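Side-chain contacts in glycoside hydrolase family 16 protein (PDB 7KR6), which probably hydrolyses O-glycosidic linkages inside beta-glucan chains, as an endo-glucanase of glycoside hydrolase family 16: residues L85-K90 with L238-A243; A114-P119 with I234-A239; G123-A128 with Q260-Y265. The protein carries 1 engineered substitution. All coordinates share one frame; numbering follows the deposited sequence.

Interaction 1. Residues L85-K90 with L238-A243; sequences LTAERK and LAVGGA
L238 lies against L85 and A87, and its side chain is the one to trace outward. Its CB starts beside the other strand, 4.3 Å from L85 CB, with the L85 side chain reaching past it to bring L85 CD1 within 4.0 Å of L238 N. The first torsion sets CG anti to the backbone N (chi1 176°), and CG comes to 4.2 Å from A87 CB. At the fork the two methyls part company. L238 CD2, which carries on the extended line from CA, fits between A87 CB at 3.7 Å and the carbonyl L85 O at 3.8 Å. L238 CD1 turns away from this strand toward P127. Two residues further on, V240 repeats the approach with a single branch: its CG2 lies 3.9 Å from A87 CB, so the one methyl of A87 is shared by L238 and V240. All four residues are buried and meet by apolar contact, while the two strands run nearly parallel, their axes 17° apart, too widely spaced to be paired neighbours. Around them, A87 also touches S96 of strand 93-107 and V262 of strand 261-271, V240 leans on I94, and M264 packs against both leucines. The contact therefore joins strand 80-90 to strand 232-240 inside the beta-sandwich, with strands 93-107, 125-133 and 261-271 closing in around it.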
ATOM      1  N   LEU A  85      22.740  11.699  -7.754  1.00 20.08           N
ATOM      2  CA  LEU A  85      22.441  11.639  -6.319  1.00 19.98           C
ATOM      3  C   LEU A  85      23.257  10.495  -5.706  1.00 22.68           C
ATOM      4  O   LEU A  85      23.070   9.316  -6.128  1.00 22.14           O
ATOM      5  CB  LEU A  85      20.945  11.412  -6.102  1.00 20.43           C
ATOM      6  CG  LEU A  85      20.031  12.357  -6.878  1.00 21.79           C
ATOM      7  CD1 LEU A  85      18.577  11.982  -6.686  1.00 21.20           C
ATOM      8  CD2 LEU A  85      20.261  13.821  -6.493  1.00 23.40           C
ATOM      9  N   THR A  86      24.070  10.835  -4.722  1.00 22.10           N
ATOM     10  CA  THR A  86      25.016   9.869  -4.104  1.00 22.80           C
ATOM     11  C   THR A  86      24.630   9.581  -2.672  1.00 22.12           C
ATOM     12  O   THR A  86      24.589  10.476  -1.839  1.00 24.07           O
ATOM     13  CB  THR A  86      26.447  10.413  -4.135  1.00 22.75           C
ATOM     14  OG1 THR A  86      26.756  10.664  -5.510  1.00 24.66           O
ATOM     15  CG2 THR A  86      27.391   9.407  -3.496  1.00 24.41           C
ATOM     16  N   ALA A  87      24.371   8.307  -2.377  1.00 21.79           N
ATOM     17  CA  ALA A  87      24.158   7.827  -1.004  1.00 20.33           C
ATOM     18  C   ALA A  87      25.493   7.275  -0.485  1.00 22.70           C
ATOM     19  O   ALA A  87      26.178   6.585  -1.235  1.00 24.39           O
ATOM     20  CB  ALA A  87      23.095   6.779  -0.979  1.00 20.47           C
ATOM     21  N   GLU A  88      25.853   7.674   0.710  1.00 23.84           N
ATOM     22  CA  GLU A  88      27.177   7.380   1.306  1.00 24.32           C
ATOM     23  C   GLU A  88      27.008   7.037   2.773  1.00 25.58           C
ATOM     24  O   GLU A  88      26.250   7.714   3.477  1.00 23.62           O
ATOM     25  CB  GLU A  88      28.067   8.616   1.211  1.00 28.56           C
ATOM     26  CG  GLU A  88      29.390   8.422   1.927  1.00 33.00           C
ATOM     27  CD  GLU A  88      30.380   9.545   1.668  1.00 34.45           C
ATOM     28  OE1 GLU A  88      29.954  10.644   1.228  1.00 32.80           O
ATOM     29  OE2 GLU A  88      31.566   9.319   1.906  1.00 37.57           O
ATOM     30  N   ARG A  89      27.757   6.036   3.254  1.00 23.76           N
ATOM     31  CA  ARG A  89      27.790   5.722   4.683  1.00 24.71           C
ATOM     32  C   ARG A  89      29.196   5.981   5.240  1.00 23.43           C
ATOM     33  O   ARG A  89      30.176   5.544   4.630  1.00 25.75           O
ATOM     34  CB  ARG A  89      27.407   4.264   4.909  1.00 23.32           C
ATOM     35  CG  ARG A  89      27.313   3.926   6.382  1.00 25.30           C
ATOM     36  CD  ARG A  89      26.710   2.559   6.586  1.00 25.44           C
ATOM     37  NE  ARG A  89      26.795   2.081   7.950  1.00 27.01           N
ATOM     38  CZ  ARG A  89      26.250   0.954   8.385  1.00 27.74           C
ATOM     39  NH1 ARG A  89      25.624   0.147   7.532  1.00 28.62           N
ATOM     40  NH2 ARG A  89      26.346   0.630   9.662  1.00 29.47           N
ATOM     41  N   LYS A  90      29.249   6.641   6.384  1.00 27.14           N
ATOM     42  CA  LYS A  90      30.510   6.996   7.091  1.00 29.84           C
ATOM     43  C   LYS A  90      30.262   6.623   8.549  1.00 30.45           C
ATOM     44  O   LYS A  90      29.506   7.320   9.226  1.00 29.06           O
ATOM     45  CB  LYS A  90      30.879   8.460   6.812  1.00 32.34           C
ATOM     46  N   LEU A 238      17.243   9.976  -3.459  1.00 18.93           N
ATOM     47  CA  LEU A 238      17.689   8.602  -3.118  1.00 19.50           C
ATOM     48  C   LEU A 238      17.641   8.522  -1.597  1.00 18.23           C
ATOM     49  O   LEU A 238      18.588   8.956  -0.900  1.00 18.43           O
ATOM     50  CB  LEU A 238      19.058   8.305  -3.736  1.00 19.42           C
ATOM     51  CG  LEU A 238      19.674   6.946  -3.376  1.00 19.42           C
ATOM     52  CD1 LEU A 238      18.792   5.802  -3.846  1.00 21.66           C
ATOM     53  CD2 LEU A 238      21.000   6.829  -4.074  1.00 21.15           C
ATOM     54  N   ALA A 239      16.546   7.970  -1.069  1.00 18.15           N
ATOM     55  CA  ALA A 239      16.405   7.765   0.381  1.00 19.85           C
ATOM     56  C   ALA A 239      17.134   6.464   0.721  1.00 17.80           C
ATOM     57  O   ALA A 239      17.345   5.636  -0.194  1.00 19.38           O
ATOM     58  CB  ALA A 239      14.959   7.739   0.811  1.00 20.37           C
ATOM     59  N   VAL A 240      17.564   6.377   1.978  1.00 19.45           N
ATOM     60  CA  VAL A 240      18.162   5.138   2.550  1.00 20.65           C
ATOM     61  C   VAL A 240      17.352   4.731   3.777  1.00 20.53           C
ATOM     62  O   VAL A 240      17.260   5.506   4.792  1.00 20.75           O
ATOM     63  CB  VAL A 240      19.641   5.375   2.890  1.00 20.89           C
ATOM     64  CG1 VAL A 240      20.301   4.083   3.331  1.00 22.68           C
ATOM     65  CG2 VAL A 240      20.389   6.018   1.738  1.00 22.20           C
ATOM     66  N   GLY A 241      16.775   3.518   3.741  1.00 19.89           N
ATOM     67  CA  GLY A 241      15.810   3.111   4.762  1.00 19.42           C
ATOM     68  C   GLY A 241      14.537   3.936   4.730  1.00 19.12           C
ATOM     69  O   GLY A 241      14.376   4.743   3.815  1.00 21.03           O
ATOM     70  N   GLY A 242      13.733   3.793   5.755  1.00 19.67           N
ATOM     71  CA  GLY A 242      12.381   4.349   5.808  1.00 19.58           C
ATOM     72  C   GLY A 242      11.345   3.242   5.856  1.00 20.28           C
ATOM     73  O   GLY A 242      11.588   2.119   5.369  1.00 19.97           O
ATOM     74  N   ALA A 243      10.152   3.583   6.315  1.00 21.48           N
ATOM     75  CA  ALA A 243       9.060   2.609   6.519  1.00 21.61           C
ATOM     76  C   ALA A 243       8.753   1.843   5.230  1.00 20.24           C
ATOM     77  O   ALA A 243       8.503   0.646   5.303  1.00 21.21           O
ATOM     78  CB  ALA A 243       7.822   3.269   7.004  1.00 23.04           C
TER

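Interaction 2. Residues A114-P119 with I234-A239; sequences ASIKLP and ILFNLA
The F236 ring points its rim, not a face, at A114 and I116. Both aliphatic groups lie near the ring plane: A114 CB is 4.0 Å from F236 CZ, and I116 CD1 is 4.0 Å from F236 CE1. CE1 is thus shared, since A114 CB is also 4.1 Å from it. I116 reaches the ring along an extended outer arm (chi2 175°), its side chain slanting across that of F236 so that the end methyl does the touching. F236 CG stands anti to its own carbonyl carbon (chi1 -63°), which carries the ring across the gap toward strand 112-117. The backbones stay well apart here, the CA atoms of I116 and F236 being 10.2 Å from each other, as expected of facing sheets in the beta-jelly-roll sandwich of family 16 enzymes. Strands 112-117 and 232-240 belong to opposite layers of that sandwich, and these side chains fill part of the space between them. F129 of the neighbouring strand 125-133 meets the F236 ring with its plane almost parallel, while I266 also touches F236. Further along, the contact becomes looser: P119 CG comes within 4.4 Å of L238 CD1, ring carbon against branch methyl. On the other face of strand 232-240, N237 OD1 accepts a hydrogen bond from W130 NE1, and its ND2 is hydrogen-bonded to Y67 OH, with W130 lining the glycan pocket.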
ATOM      1  N   ALA A 114      11.562  11.160 -17.662  1.00 19.84           N
ATOM      2  CA  ALA A 114      12.958  11.229 -17.220  1.00 19.48           C
ATOM      3  C   ALA A 114      13.638   9.904 -17.530  1.00 19.77           C
ATOM      4  O   ALA A 114      12.980   8.860 -17.433  1.00 21.32           O
ATOM      5  CB  ALA A 114      13.063  11.569 -15.773  1.00 19.95           C
ATOM      6  N   SER A 115      14.919   9.990 -17.838  1.00 20.45           N
ATOM      7  CA  SER A 115      15.805   8.834 -18.109  1.00 19.83           C
ATOM      8  C   SER A 115      16.708   8.641 -16.889  1.00 19.41           C
ATOM      9  O   SER A 115      17.485   9.571 -16.519  1.00 21.01           O
ATOM     10  CB  SER A 115      16.594   9.032 -19.385  1.00 21.10           C
ATOM     11  OG  SER A 115      17.488   7.956 -19.618  1.00 20.71           O
ATOM     12  N   ILE A 116      16.560   7.486 -16.242  1.00 19.53           N
ATOM     13  CA  ILE A 116      17.149   7.229 -14.910  1.00 18.77           C
ATOM     14  C   ILE A 116      17.841   5.872 -14.921  1.00 18.99           C
ATOM     15  O   ILE A 116      17.220   4.877 -15.336  1.00 20.42           O
ATOM     16  CB  ILE A 116      16.071   7.283 -13.809  1.00 18.41           C
ATOM     17  CG1 ILE A 116      15.277   8.591 -13.858  1.00 20.78           C
ATOM     18  CG2 ILE A 116      16.682   7.089 -12.444  1.00 19.55           C
ATOM     19  CD1 ILE A 116      14.121   8.645 -12.873  1.00 19.90           C
ATOM     20  N   LYS A 117      19.023   5.872 -14.333  1.00 20.20           N
ATOM     21  CA  LYS A 117      19.808   4.663 -14.019  1.00 20.42           C
ATOM     22  C   LYS A 117      19.801   4.520 -12.506  1.00 20.79           C
ATOM     23  O   LYS A 117      20.208   5.438 -11.804  1.00 20.53           O
ATOM     24  CB  LYS A 117      21.232   4.776 -14.566  1.00 22.76           C
ATOM     25  CG  LYS A 117      22.027   3.495 -14.314  1.00 26.05           C
ATOM     26  CD  LYS A 117      23.234   3.424 -15.214  1.00 31.60           C
ATOM     27  CE  LYS A 117      24.510   3.679 -14.475  1.00 36.31           C
ATOM     28  NZ  LYS A 117      25.627   3.877 -15.431  1.00 37.85           N
ATOM     29  N   LEU A 118      19.386   3.348 -12.040  1.00 20.56           N
ATOM     30  CA  LEU A 118      19.132   3.087 -10.608  1.00 20.21           C
ATOM     31  C   LEU A 118      20.201   2.124 -10.110  1.00 23.81           C
ATOM     32  O   LEU A 118      20.574   1.183 -10.808  1.00 25.95           O
ATOM     33  CB  LEU A 118      17.735   2.489 -10.436  1.00 20.32           C
ATOM     34  CG  LEU A 118      16.586   3.445 -10.687  1.00 21.11           C
ATOM     35  CD1 LEU A 118      15.246   2.729 -10.616  1.00 22.80           C
ATOM     36  CD2 LEU A 118      16.665   4.632  -9.729  1.00 22.35           C
ATOM     37  N   PRO A 119      20.630   2.303  -8.850  1.00 22.86           N
ATOM     38  CA  PRO A 119      21.469   1.333  -8.154  1.00 23.36           C
ATOM     39  C   PRO A 119      20.606   0.100  -7.835  1.00 21.86           C
ATOM     40  O   PRO A 119      19.368   0.148  -7.801  1.00 23.08           O
ATOM     41  CB  PRO A 119      21.834   2.037  -6.846  1.00 24.07           C
ATOM     42  CG  PRO A 119      20.629   2.887  -6.589  1.00 25.61           C
ATOM     43  CD  PRO A 119      20.152   3.352  -7.949  1.00 24.88           C
ATOM     44  N   ILE A 234       8.623  19.125  -9.512  1.00 19.45           N
ATOM     45  CA  ILE A 234       9.321  17.820  -9.711  1.00 19.38           C
ATOM     46  C   ILE A 234      10.294  17.601  -8.581  1.00 21.28           C
ATOM     47  O   ILE A 234      10.964  18.556  -8.125  1.00 20.07           O
ATOM     48  CB  ILE A 234      10.007  17.785 -11.085  1.00 20.94           C
ATOM     49  CG1 ILE A 234       9.048  18.085 -12.224  1.00 22.44           C
ATOM     50  CG2 ILE A 234      10.722  16.457 -11.311  1.00 20.51           C
ATOM     51  CD1 ILE A 234       9.705  18.592 -13.502  1.00 25.00           C
ATOM     52  N   LEU A 235      10.397  16.345  -8.148  1.00 20.28           N
ATOM     53  CA  LEU A 235      11.402  15.927  -7.173  1.00 18.12           C
ATOM     54  C   LEU A 235      12.094  14.657  -7.637  1.00 17.63           C
ATOM     55  O   LEU A 235      11.469  13.825  -8.330  1.00 18.65           O
ATOM     56  CB  LEU A 235      10.828  15.648  -5.785  1.00 18.17           C
ATOM     57  CG  LEU A 235      10.018  16.779  -5.158  1.00 18.59           C
ATOM     58  CD1 LEU A 235       8.537  16.570  -5.377  1.00 18.94           C
ATOM     59  CD2 LEU A 235      10.334  16.880  -3.700  1.00 17.60           C
ATOM     60  N   PHE A 236      13.376  14.569  -7.256  1.00 17.33           N
ATOM     61  CA  PHE A 236      14.188  13.318  -7.344  1.00 18.63           C
ATOM     62  C   PHE A 236      14.910  13.129  -6.026  1.00 18.11           C
ATOM     63  O   PHE A 236      15.445  14.092  -5.456  1.00 18.37           O
ATOM     64  CB  PHE A 236      15.246  13.361  -8.449  1.00 20.77           C
ATOM     65  CG  PHE A 236      14.739  13.483  -9.866  1.00 20.08           C
ATOM     66  CD1 PHE A 236      14.333  12.396 -10.615  1.00 21.12           C
ATOM     67  CD2 PHE A 236      14.728  14.735 -10.464  1.00 19.99           C
ATOM     68  CE1 PHE A 236      13.931  12.547 -11.937  1.00 21.18           C
ATOM     69  CE2 PHE A 236      14.257  14.898 -11.754  1.00 19.67           C
ATOM     70  CZ  PHE A 236      13.869  13.805 -12.495  1.00 20.75           C
ATOM     71  N   ASN A 237      15.003  11.888  -5.554  1.00 17.88           N
ATOM     72  CA  ASN A 237      15.769  11.655  -4.296  1.00 17.59           C
ATOM     73  C   ASN A 237      16.204  10.207  -4.241  1.00 19.86           C
ATOM     74  O   ASN A 237      15.603   9.355  -4.945  1.00 18.22           O
ATOM     75  CB  ASN A 237      14.963  11.963  -3.039  1.00 18.22           C
ATOM     76  CG  ASN A 237      13.841  10.974  -2.846  1.00 18.99           C
ATOM     77  OD1 ASN A 237      12.891  10.924  -3.657  1.00 20.74           O
ATOM     78  ND2 ASN A 237      14.059  10.007  -1.955  1.00 19.36           N
ATOM     79  N   LEU A 238      17.243   9.976  -3.459  1.00 18.93           N
ATOM     80  CA  LEU A 238      17.689   8.602  -3.118  1.00 19.50           C
ATOM     81  C   LEU A 238      17.641   8.522  -1.597  1.00 18.23           C
ATOM     82  O   LEU A 238      18.588   8.956  -0.900  1.00 18.43           O
ATOM     83  CB  LEU A 238      19.058   8.305  -3.736  1.00 19.42           C
ATOM     84  CG  LEU A 238      19.674   6.946  -3.376  1.00 19.42           C
ATOM     85  CD1 LEU A 238      18.792   5.802  -3.846  1.00 21.66           C
ATOM     86  CD2 LEU A 238      21.000   6.829  -4.074  1.00 21.15           C
ATOM     87  N   ALA A 239      16.546   7.970  -1.069  1.00 18.15           N
ATOM     88  CA  ALA A 239      16.405   7.765   0.381  1.00 19.85           C
ATOM     89  C   ALA A 239      17.134   6.464   0.721  1.00 17.80           C
ATOM     90  O   ALA A 239      17.345   5.636  -0.194  1.00 19.38           O
ATOM     91  CB  ALA A 239      14.959   7.739   0.811  1.00 20.37           C
TER

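Interaction 3. Residues G123-A128 with Q260-Y265; sequences GGLWPA and QKVNMY. With G2F (2-deoxy-2-fluoro-alpha-D-glucopyranose), chain C.
Strands 125-128 and 261-265 run in nearly the same direction, with axes 9.5 Å apart and crossing at -17°, a spacing bridged mainly by side chains. L125 and V262 reach for each other tip to tip, L125 CD1 ending 3.6 Å from V262 CG2. That valine methyl occupies the crowded position between its own backbone N and carbonyl carbon, while CG1 stands beside the N. Two residues along, M264 does the reaching for its strand. Its chain is fully extended from CB to CE, with CG anti to the backbone N (chi1 166°), a shape that carries the thioether to P127: M264 SD is 3.7 Å from P127 CB, and the terminal CE goes on to lie 3.7 Å from A128 O. I116 of strand 112-117 touches M264 as well. N263, whose side chain lies on the far side of its strand, sends ND2 to Y265 OH at 2.9 Å, almost straight at 173° and with the hydroxyl in the amide plane. On strand 125-128, too, the other face has different business. A128 CB points away from M264 and lies 3.6 Å from both O6 and C6 of the fluoroglucose, and W126 NE1 approaches O6 to 3.3 Å, with the sugar oxygen oblique to the indole. F244 stacks on W126, and N61 ND2 hydrogen-bonds the same sugar. One face in the apolar core and the other in the glycan pocket is what the substrate-binding sheet of a family 16 beta-jelly roll looks like.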
ATOM      1  N   GLY A 123      18.104  -4.253   0.183  1.00 21.88           N
ATOM      2  CA  GLY A 123      18.681  -3.966   1.516  1.00 22.14           C
ATOM      3  C   GLY A 123      18.526  -2.535   1.961  1.00 19.91           C
ATOM      4  O   GLY A 123      19.189  -2.115   2.918  1.00 21.53           O
ATOM      5  N   GLY A 124      17.616  -1.783   1.335  1.00 19.51           N
ATOM      6  CA  GLY A 124      17.143  -0.537   1.944  1.00 19.64           C
ATOM      7  C   GLY A 124      17.273   0.733   1.109  1.00 20.83           C
ATOM      8  O   GLY A 124      16.814   1.775   1.625  1.00 20.93           O
ATOM      9  N   LEU A 125      17.763   0.695  -0.118  1.00 19.41           N
ATOM     10  CA  LEU A 125      17.778   1.954  -0.933  1.00 19.77           C
ATOM     11  C   LEU A 125      16.367   2.223  -1.461  1.00 17.98           C
ATOM     12  O   LEU A 125      15.610   1.262  -1.768  1.00 18.64           O
ATOM     13  CB  LEU A 125      18.796   1.852  -2.050  1.00 19.36           C
ATOM     14  CG  LEU A 125      20.252   1.538  -1.665  1.00 22.58           C
ATOM     15  CD1 LEU A 125      21.134   1.618  -2.901  1.00 26.33           C
ATOM     16  CD2 LEU A 125      20.720   2.503  -0.602  1.00 26.29           C
ATOM     17  N   TRP A 126      15.991   3.506  -1.528  1.00 17.88           N
ATOM     18  CA  TRP A 126      14.634   3.933  -1.900  1.00 17.02           C
ATOM     19  C   TRP A 126      14.722   5.144  -2.812  1.00 16.54           C
ATOM     20  O   TRP A 126      14.485   6.305  -2.383  1.00 16.74           O
ATOM     21  CB  TRP A 126      13.860   4.183  -0.608  1.00 17.59           C
ATOM     22  CG  TRP A 126      12.459   4.662  -0.756  1.00 16.91           C
ATOM     23  CD1 TRP A 126      11.655   4.671  -1.863  1.00 18.32           C
ATOM     24  CD2 TRP A 126      11.672   5.186   0.321  1.00 17.96           C
ATOM     25  NE1 TRP A 126      10.429   5.206  -1.551  1.00 17.65           N
ATOM     26  CE2 TRP A 126      10.423   5.538  -0.222  1.00 18.33           C
ATOM     27  CE3 TRP A 126      11.935   5.470   1.669  1.00 18.26           C
ATOM     28  CZ2 TRP A 126       9.426   6.117   0.552  1.00 18.84           C
ATOM     29  CZ3 TRP A 126      10.942   6.031   2.437  1.00 19.30           C
ATOM     30  CH2 TRP A 126       9.711   6.341   1.884  1.00 18.79           C
ATOM     31  N   PRO A 127      15.031   4.912  -4.093  1.00 17.53           N
ATOM     32  CA  PRO A 127      14.991   5.989  -5.097  1.00 16.68           C
ATOM     33  C   PRO A 127      13.559   6.322  -5.487  1.00 17.94           C
ATOM     34  O   PRO A 127      12.709   5.417  -5.501  1.00 16.80           O
ATOM     35  CB  PRO A 127      15.633   5.362  -6.318  1.00 17.42           C
ATOM     36  CG  PRO A 127      15.366   3.851  -6.151  1.00 17.11           C
ATOM     37  CD  PRO A 127      15.476   3.625  -4.661  1.00 17.54           C
ATOM     38  N   ALA A 128      13.321   7.585  -5.860  1.00 17.04           N
ATOM     39  CA  ALA A 128      11.979   8.000  -6.315  1.00 15.60           C
ATOM     40  C   ALA A 128      12.082   9.185  -7.292  1.00 14.72           C
ATOM     41  O   ALA A 128      13.056   9.996  -7.244  1.00 17.06           O
ATOM     42  CB  ALA A 128      11.099   8.314  -5.132  1.00 16.46           C
ATOM     43  N   GLN A 260      30.790   2.789   1.815  1.00 23.65           N
ATOM     44  CA  GLN A 260      30.247   2.545   0.467  1.00 24.70           C
ATOM     45  C   GLN A 260      29.560   3.826  -0.046  1.00 23.57           C
ATOM     46  O   GLN A 260      28.888   4.504   0.777  1.00 23.30           O
ATOM     47  CB  GLN A 260      29.248   1.380   0.526  1.00 24.21           C
ATOM     48  CG  GLN A 260      28.942   0.849  -0.851  1.00 24.65           C
ATOM     49  CD  GLN A 260      27.974  -0.307  -0.849  1.00 26.97           C
ATOM     50  OE1 GLN A 260      27.589  -0.831   0.186  1.00 28.53           O
ATOM     51  NE2 GLN A 260      27.554  -0.691  -2.040  1.00 29.33           N
ATOM     52  N   LYS A 261      29.703   4.084  -1.340  1.00 25.45           N
ATOM     53  CA  LYS A 261      28.955   5.146  -2.055  1.00 25.63           C
ATOM     54  C   LYS A 261      28.136   4.456  -3.154  1.00 26.60           C
ATOM     55  O   LYS A 261      28.672   3.563  -3.849  1.00 27.28           O
ATOM     56  CB  LYS A 261      29.910   6.243  -2.545  1.00 27.21           C
ATOM     57  N   VAL A 262      26.863   4.820  -3.307  1.00 23.84           N
ATOM     58  CA  VAL A 262      26.039   4.337  -4.453  1.00 23.85           C
ATOM     59  C   VAL A 262      25.376   5.563  -5.096  1.00 23.93           C
ATOM     60  O   VAL A 262      24.932   6.443  -4.391  1.00 24.67           O
ATOM     61  CB  VAL A 262      24.974   3.287  -4.068  1.00 27.40           C
ATOM     62  CG1 VAL A 262      25.611   2.078  -3.381  1.00 30.61           C
ATOM     63  CG2 VAL A 262      23.881   3.865  -3.201  1.00 31.34           C
ATOM     64  N   ASN A 263      25.263   5.515  -6.402  1.00 23.93           N
ATOM     65  CA  ASN A 263      24.726   6.629  -7.222  1.00 24.85           C
ATOM     66  C   ASN A 263      23.400   6.272  -7.876  1.00 24.20           C
ATOM     67  O   ASN A 263      23.185   5.144  -8.318  1.00 23.26           O
ATOM     68  CB  ASN A 263      25.673   6.978  -8.351  1.00 23.95           C
ATOM     69  CG  ASN A 263      26.941   7.643  -7.859  1.00 26.15           C
ATOM     70  OD1 ASN A 263      26.968   8.197  -6.762  1.00 25.41           O
ATOM     71  ND2 ASN A 263      27.974   7.613  -8.697  1.00 32.27           N
ATOM     72  N   MET A 264      22.515   7.251  -7.912  1.00 22.66           N
ATOM     73  CA  MET A 264      21.356   7.271  -8.817  1.00 21.84           C
ATOM     74  C   MET A 264      21.640   8.367  -9.850  1.00 19.31           C
ATOM     75  O   MET A 264      22.076   9.437  -9.452  1.00 20.88           O
ATOM     76  CB  MET A 264      20.111   7.593  -7.999  1.00 21.31           C
ATOM     77  CG  MET A 264      18.899   7.962  -8.776  1.00 21.08           C
ATOM     78  SD  MET A 264      17.546   8.296  -7.585  1.00 21.49           S
ATOM     79  CE  MET A 264      16.198   8.690  -8.673  1.00 20.43           C
ATOM     80  N   TYR A 265      21.416   8.075 -11.119  1.00 20.58           N
ATOM     81  CA  TYR A 265      21.764   8.972 -12.247  1.00 21.56           C
ATOM     82  C   TYR A 265      20.521   9.365 -13.034  1.00 21.59           C
ATOM     83  O   TYR A 265      19.715   8.501 -13.458  1.00 19.95           O
ATOM     84  CB  TYR A 265      22.709   8.259 -13.204  1.00 22.44           C
ATOM     85  CG  TYR A 265      23.987   7.713 -12.610  1.00 23.46           C
ATOM     86  CD1 TYR A 265      25.116   8.499 -12.508  1.00 26.07           C
ATOM     87  CD2 TYR A 265      24.092   6.384 -12.217  1.00 26.23           C
ATOM     88  CE1 TYR A 265      26.300   7.996 -11.997  1.00 26.51           C
ATOM     89  CE2 TYR A 265      25.270   5.869 -11.708  1.00 26.04           C
ATOM     90  CZ  TYR A 265      26.394   6.667 -11.647  1.00 26.45           C
ATOM     91  OH  TYR A 265      27.560   6.163 -11.135  1.00 29.29           O
TER
HETATM   92  C1  G2F C   1       5.323   9.996  -1.740  1.00 17.26           C
HETATM   93  C2  G2F C   1       5.341  10.023  -0.250  1.00 18.10           C
HETATM   94  C3  G2F C   1       6.546  10.771   0.281  1.00 17.79           C
HETATM   95  C4  G2F C   1       7.783  10.087  -0.244  1.00 16.81           C
HETATM   96  C5  G2F C   1       7.711  10.168  -1.801  1.00 17.43           C
HETATM   97  C6  G2F C   1       8.894   9.628  -2.569  1.00 18.70           C
HETATM   98  O3  G2F C   1       6.514  10.809   1.704  1.00 18.78           O
HETATM   99  O4  G2F C   1       8.955  10.776   0.319  1.00 18.64           O
HETATM  100  O5  G2F C   1       6.540   9.510  -2.324  1.00 18.90           O
HETATM  101  O6  G2F C   1       9.218   8.267  -2.096  1.00 19.33           O
HETATM  102  F2  G2F C   1       4.087  10.525   0.213  1.00 20.54           F

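How the interactions relate
From the N terminus, strand 80-90 comes first and waits until 238-243 to close the long loop of interaction 1. Within that span, 114-119 starts interaction 2, which ends on 234-239, the same strand 232-240; L238 and A239 belong to both, so the two contacts finish together with interaction 2 inside. Interaction 3 starts at 123-128, within both spans, and ends beyond them at 260-265, so it crosses both. Backbone pairing links the contacts to one another: W126 with A239, K117 with Y265. Together the three contacts tie strands 80-90, 112-117 and 261-271 to strand 232-240 and its neighbour 125-133, which carries pocket residues.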